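Local coordinates for protein alpha-L-arabinofuranosidase B (Aspergillus kawachii, PDB 6SXT) that hydrolyses terminal non-reducing alpha-L-arabinofuranosyl residues from arabinoxylan, L-arabinan and related plant polysaccharides, as a retaining glycosidase with a separate arabinose-binding domain, at residues Phe403-Asn408 with Arg443-Tyr448; Tyr453-Ser456 with Thr462-Ser465. All coordinates share one frame; numbering follows the deposited sequence. Where two conformers were deposited one is given.

Both contacts lie in the C-terminal arabinose-binding domain and follow one another along the chain. Contact 1 joins the turn after strand 396-401 and the start of strand 404-409 to residues 443-448, and so closes a long loop that holds helix 414-419 and strands 422-426 and 433-437. Contact 2 opens after it, on strand 451-455, the hairpin partner of 444-448, and closes a short loop of five residues onto 462-465. The two neither nest nor cross, yet they touch: Phe403 O is hydrogen-bonded to Ala454 N, and Arg446 NH1 to Phe463 O. Together they tie two beta hairpins and the loop leading to helix 469-472.

Contact 1. Residues Phe403-Asn408 with Arg443-Tyr448; sequences FELLLN and RYFRHY. With SO4 (sulfate ion), chain F.
Phe403 and Arg443 meet by a stacked cation-pi interaction. The guanidinium lies over one face of the ring, the planes 15° apart; Arg443 CZ is 3.8 Å from the centroid of the Phe403 ring. The arginine chain runs out extended from CG to NE, passing CD 3.4 Å from Phe403 CD1, and the turn about CD-NE (chi4 -80°) lays the guanidinium on the ring with NE over its centre. Arg443 NH1 is hydrogen-bonded to Ala454 O and forms a salt bridge with Asp464 OD1, which probably holds the cation flat against the ring.

The apolar part is a CH-pi contact between Leu405 and Phe445. A single methyl, Leu405 CD1, sits over the middle of the aromatic face, 3.6 Å from the centroid of the Phe445 ring and 7° off its normal, while Phe422 makes an edge-to-face pair with Phe445.

No hydrogen bond links 403-408 to 443-448; strand 451-455 supplies backbone partners to Phe403 and Leu405. At the far end Asn408 ND2 donates to O2 of a sulfate, probably from the crystallisation liquor, at 3.3 Å. The arrangement belongs to the beta-trefoil arabinose-binding domain, where Phe403 and His447 are substrate-binding residues.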
loop_
_atom_site.group_PDB
_atom_site.type_symbol
_atom_site.label_atom_id
_atom_site.label_comp_id
_atom_site.label_asym_id
_atom_site.label_seq_id
_atom_site.Cartn_x
_atom_site.Cartn_y
_atom_site.Cartn_z
ATOM N N PHE A 403 -8.801 -3.113 14.995
ATOM C CA PHE A 403 -8.447 -4.497 14.602
ATOM C C PHE A 403 -9.308 -5.568 15.288
ATOM O O PHE A 403 -9.031 -6.763 15.132
ATOM C CB PHE A 403 -6.960 -4.791 14.836
ATOM C CG PHE A 403 -6.059 -3.835 14.083
ATOM C CD1 PHE A 403 -6.251 -3.590 12.732
ATOM C CD2 PHE A 403 -5.093 -3.136 14.748
ATOM C CE1 PHE A 403 -5.426 -2.694 12.054
ATOM C CE2 PHE A 403 -4.229 -2.294 14.059
ATOM C CZ PHE A 403 -4.444 -2.048 12.739
ATOM N N GLU A 404 -10.419 -5.152 15.901
ATOM C CA GLU A 404 -11.478 -6.105 16.306
ATOM C C GLU A 404 -12.578 -6.077 15.243
ATOM O O GLU A 404 -12.874 -5.007 14.650
ATOM C CB GLU A 404 -12.054 -5.740 17.681
ATOM C CG GLU A 404 -13.078 -6.787 18.127
ATOM C CD GLU A 404 -13.525 -6.646 19.580
ATOM O OE1 GLU A 404 -12.888 -5.842 20.297
ATOM O OE2 GLU A 404 -14.473 -7.399 19.990
ATOM N N LEU A 405 -13.194 -7.220 14.970
ATOM C CA LEU A 405 -14.318 -7.273 14.013
ATOM C C LEU A 405 -15.621 -6.945 14.766
ATOM O O LEU A 405 -15.935 -7.639 15.761
ATOM C CB LEU A 405 -14.456 -8.616 13.323
ATOM C CG LEU A 405 -13.197 -9.055 12.538
ATOM C CD1 LEU A 405 -13.536 -10.221 11.672
ATOM C CD2 LEU A 405 -12.629 -7.919 11.709
ATOM N N LEU A 406 -16.299 -5.967 14.231
ATOM C CA LEU A 406 -17.555 -5.458 14.819
ATOM C C LEU A 406 -18.613 -5.503 13.756
ATOM O O LEU A 406 -18.335 -5.468 12.558
ATOM C CB LEU A 406 -17.409 -4.027 15.301
ATOM C CG LEU A 406 -16.333 -3.734 16.348
ATOM C CD1 LEU A 406 -16.397 -2.264 16.662
ATOM C CD2 LEU A 406 -16.463 -4.579 17.617
ATOM N N LEU A 407 -19.867 -5.710 14.181
ATOM C CA LEU A 407 -20.999 -5.593 13.278
ATOM C C LEU A 407 -21.590 -4.195 13.419
ATOM O O LEU A 407 -22.232 -3.903 14.476
ATOM C CB LEU A 407 -22.064 -6.667 13.590
ATOM C CG LEU A 407 -23.295 -6.600 12.707
ATOM C CD1 LEU A 407 -22.962 -6.865 11.235
ATOM C CD2 LEU A 407 -24.336 -7.614 13.159
ATOM N N ASN A 408 -21.396 -3.349 12.415
ATOM C CA ASN A 408 -21.795 -1.936 12.447
ATOM C C ASN A 408 -22.573 -1.603 11.200
ATOM O O ASN A 408 -22.391 -2.226 10.107
ATOM C CB ASN A 408 -20.604 -0.978 12.611
ATOM C CG ASN A 408 -19.840 -1.042 13.903
ATOM O OD1 ASN A 408 -18.644 -0.715 13.948
ATOM N ND2 ASN A 408 -20.455 -1.395 15.040
ATOM N N ARG A 443 -3.552 -8.459 7.605
ATOM C CA ARG A 443 -4.524 -8.968 8.606
ATOM C C ARG A 443 -5.660 -9.729 7.969
ATOM O O ARG A 443 -6.078 -9.433 6.853
ATOM C CB ARG A 443 -5.021 -7.785 9.416
ATOM C CG ARG A 443 -3.939 -7.155 10.288
ATOM C CD ARG A 443 -4.392 -5.899 11.013
ATOM N NE ARG A 443 -3.309 -5.437 11.864
ATOM C CZ ARG A 443 -2.995 -5.933 13.066
ATOM N NH1 ARG A 443 -3.744 -6.850 13.628
ATOM N NH2 ARG A 443 -1.895 -5.529 13.684
ATOM N N TYR A 444 -6.155 -10.694 8.744
ATOM C CA TYR A 444 -7.144 -11.675 8.335
ATOM C C TYR A 444 -8.199 -11.842 9.416
ATOM O O TYR A 444 -7.875 -11.672 10.584
ATOM C CB TYR A 444 -6.495 -13.048 8.159
ATOM C CG TYR A 444 -5.554 -13.165 6.978
ATOM C CD1 TYR A 444 -4.266 -12.725 7.057
ATOM C CD2 TYR A 444 -5.991 -13.737 5.798
ATOM C CE1 TYR A 444 -3.447 -12.749 5.938
ATOM C CE2 TYR A 444 -5.164 -13.836 4.698
ATOM C CZ TYR A 444 -3.882 -13.360 4.791
ATOM O OH TYR A 444 -3.041 -13.461 3.684
ATOM N N PHE A 445 -9.416 -12.180 9.004
ATOM C CA PHE A 445 -10.386 -12.742 10.000
ATOM C C PHE A 445 -9.640 -13.775 10.842
ATOM O O PHE A 445 -9.067 -14.723 10.262
ATOM C CB PHE A 445 -11.574 -13.462 9.379
ATOM C CG PHE A 445 -12.775 -12.643 8.966
ATOM C CD1 PHE A 445 -12.694 -11.415 8.337
ATOM C CD2 PHE A 445 -14.043 -13.149 9.230
ATOM C CE1 PHE A 445 -13.826 -10.739 7.917
ATOM C CE2 PHE A 445 -15.174 -12.474 8.830
ATOM C CZ PHE A 445 -15.069 -11.263 8.204
ATOM N N ARG A 446 -9.653 -13.641 12.161
ATOM C CA ARG A 446 -8.925 -14.567 13.048
ATOM C C ARG A 446 -9.699 -14.672 14.364
ATOM O O ARG A 446 -9.939 -13.617 14.982
ATOM C CB ARG A 446 -7.488 -14.077 13.300
ATOM C CG ARG A 446 -6.603 -15.077 14.057
ATOM C CD ARG A 446 -6.525 -14.821 15.580
ATOM N NE ARG A 446 -5.847 -15.981 16.130
ATOM C CZ ARG A 446 -4.520 -16.117 16.189
ATOM N NH1 ARG A 446 -3.731 -15.078 16.008
ATOM N NH2 ARG A 446 -4.017 -17.301 16.512
ATOM N N HIS A 447 -10.043 -15.899 14.763
ATOM C CA HIS A 447 -10.688 -16.108 16.090
ATOM C C HIS A 447 -9.590 -16.269 17.156
ATOM O O HIS A 447 -8.550 -16.940 16.943
ATOM C CB HIS A 447 -11.760 -17.199 16.084
ATOM C CG HIS A 447 -11.236 -18.557 15.852
ATOM N ND1 HIS A 447 -10.779 -19.310 16.916
ATOM C CD2 HIS A 447 -10.998 -19.272 14.724
ATOM C CE1 HIS A 447 -10.347 -20.458 16.450
ATOM N NE2 HIS A 447 -10.436 -20.453 15.117
ATOM N N TYR A 448 -9.810 -15.611 18.282
ATOM C CA TYR A 448 -8.890 -15.615 19.432
ATOM C C TYR A 448 -9.758 -15.486 20.699
ATOM O O TYR A 448 -10.443 -14.475 20.875
ATOM C CB TYR A 448 -7.852 -14.496 19.319
ATOM C CG TYR A 448 -6.797 -14.534 20.390
ATOM C CD1 TYR A 448 -5.657 -15.292 20.234
ATOM C CD2 TYR A 448 -6.966 -13.807 21.550
ATOM C CE1 TYR A 448 -4.676 -15.309 21.219
ATOM C CE2 TYR A 448 -5.998 -13.818 22.542
ATOM C CZ TYR A 448 -4.860 -14.579 22.369
ATOM O OH TYR A 448 -3.903 -14.598 23.341
HETATM S S SO4 F . -24.087 0.455 14.735
HETATM O O1 SO4 F . -25.368 0.212 14.169
HETATM O O2 SO4 F . -23.606 -0.658 15.452
HETATM O O3 SO4 F . -24.160 1.503 15.695
HETATM O O4 SO4 F . -23.157 0.836 13.665
#

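Contact 2. Residues Tyr453-Ser456 with Thr462-Ser465; sequences YAAS and TFDS
Within the beta-trefoil arabinose-binding domain, this contact folds the loop that follows strand 451-455 back onto the end of that strand, with a short 3-10 turn at Thr462-Phe463. An aromatic pair, Tyr453 with Phe463, holds one end and the carboxylate of Asp464 the other.

The two rings form an offset stack, their planes 8° apart and their centroids 4.0 Å from each other. The displacement puts Tyr453 CD1 over the centre of the Phe463 ring, whereas Phe463 CD2 lies toward the rim of the tyrosine, 3.4 Å from Tyr453 CD1. With Phe463 CG between its own backbone N and carbonyl carbon (chi1 47°), the ring is swung over the tyrosine face. Phe463 CB, set by the backbone, lies over the same ring in a CH-pi contact, 3.9 Å from the Tyr453 centroid. The phenylalanine thus touches the tyrosine with both its ring and the base of its side chain. At the edge of the Phe463 ring, near its plane, lie Ala454 O and the methyl of Ala455. That methyl also packs closely on the backbone, Ala455 CB being 3.2 Å from Phe463 O. Phe463 further touches Phe403, which places the stack beside a substrate-binding residue and probably at the margin of that arabinose site.

Beyond the rings, the contact becomes polar. The carboxylate of Asp464 is gripped through both oxygens: OD2 accepts from Gln461 N, and OD1, the partner of Arg443, takes a backbone N-H as well. The hydroxyl of Ser456 packs beside the carboxylate but is hydrogen-bonded to Gly458 O. Ser456 N donates to Asp464 OD1 at 3.1 Å with an N-H...O angle of 162°, approaching from above the carboxylate plane.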
loop_
_atom_site.group_PDB
_atom_site.type_symbol
_atom_site.label_atom_id
_atom_site.label_comp_id
_atom_site.label_asym_id
_atom_site.label_seq_id
_atom_site.Cartn_x
_atom_site.Cartn_y
_atom_site.Cartn_z
ATOM N N TYR A 453 -11.135 -11.026 15.237
ATOM C CA TYR A 453 -10.229 -9.888 15.034
ATOM C C TYR A 453 -9.751 -9.889 13.573
ATOM O O TYR A 453 -9.921 -10.883 12.897
ATOM C CB TYR A 453 -9.022 -9.976 15.970
ATOM C CG TYR A 453 -9.388 -9.984 17.439
ATOM C CD1 TYR A 453 -9.563 -8.802 18.107
ATOM C CD2 TYR A 453 -9.598 -11.185 18.107
ATOM C CE1 TYR A 453 -9.947 -8.790 19.440
ATOM C CE2 TYR A 453 -10.022 -11.178 19.443
ATOM C CZ TYR A 453 -10.172 -9.982 20.107
ATOM O OH TYR A 453 -10.542 -9.975 21.441
ATOM N N ALA A 454 -9.213 -8.747 13.174
ATOM C CA ALA A 454 -8.375 -8.665 11.955
ATOM C C ALA A 454 -6.931 -8.767 12.458
ATOM O O ALA A 454 -6.388 -7.785 12.945
ATOM C CB ALA A 454 -8.675 -7.385 11.223
ATOM N N ALA A 455 -6.419 -9.981 12.472
ATOM C CA ALA A 455 -5.125 -10.307 13.118
ATOM C C ALA A 455 -4.050 -10.522 12.046
ATOM O O ALA A 455 -4.339 -11.106 10.982
ATOM C CB ALA A 455 -5.233 -11.562 13.938
ATOM N N SER A 456 -2.838 -10.146 12.425
ATOM C CA SER A 456 -1.622 -10.478 11.660
ATOM C C SER A 456 -0.973 -11.730 12.240
ATOM O O SER A 456 -1.182 -12.086 13.402
ATOM C CB SER A 456 -0.720 -9.296 11.560
ATOM O OG SER A 456 -0.279 -8.852 12.846
ATOM N N THR A 462 -2.261 -8.887 21.276
ATOM C CA THR A 462 -2.271 -10.265 21.813
ATOM C C THR A 462 -2.914 -11.222 20.802
ATOM O O THR A 462 -2.433 -12.346 20.684
ATOM C CB THR A 462 -2.975 -10.318 23.176
ATOM O OG1 THR A 462 -4.278 -9.782 22.941
ATOM C CG2 THR A 462 -2.191 -9.555 24.218
ATOM N N PHE A 463 -3.915 -10.770 20.044
ATOM C CA PHE A 463 -4.661 -11.634 19.104
ATOM C C PHE A 463 -3.897 -11.789 17.765
ATOM O O PHE A 463 -4.408 -12.475 16.895
ATOM C CB PHE A 463 -6.052 -11.073 18.833
ATOM C CG PHE A 463 -6.122 -9.607 18.520
ATOM C CD1 PHE A 463 -5.851 -9.124 17.239
ATOM C CD2 PHE A 463 -6.457 -8.678 19.502
ATOM C CE1 PHE A 463 -5.968 -7.776 16.972
ATOM C CE2 PHE A 463 -6.523 -7.320 19.236
ATOM C CZ PHE A 463 -6.308 -6.857 17.957
ATOM N N ASP A 464 -2.701 -11.229 17.672
ATOM C CA ASP A 464 -1.778 -11.502 16.544
ATOM C C ASP A 464 -0.885 -12.678 16.879
ATOM O O ASP A 464 0.100 -12.929 16.149
ATOM C CB ASP A 464 -0.895 -10.298 16.224
ATOM C CG ASP A 464 -1.591 -9.007 15.838
ATOM O OD1 ASP A 464 -2.705 -9.076 15.295
ATOM O OD2 ASP A 464 -1.011 -7.927 16.121
ATOM N N SER A 465 -1.214 -13.484 17.898
ATOM C CA SER A 465 -0.386 -14.670 18.222
ATOM C C SER A 465 -0.104 -15.546 17.006
ATOM O O SER A 465 -1.007 -15.965 16.246
ATOM C CB SER A 465 -1.016 -15.485 19.340
ATOM O OG SER A 465 -0.231 -16.622 19.578
#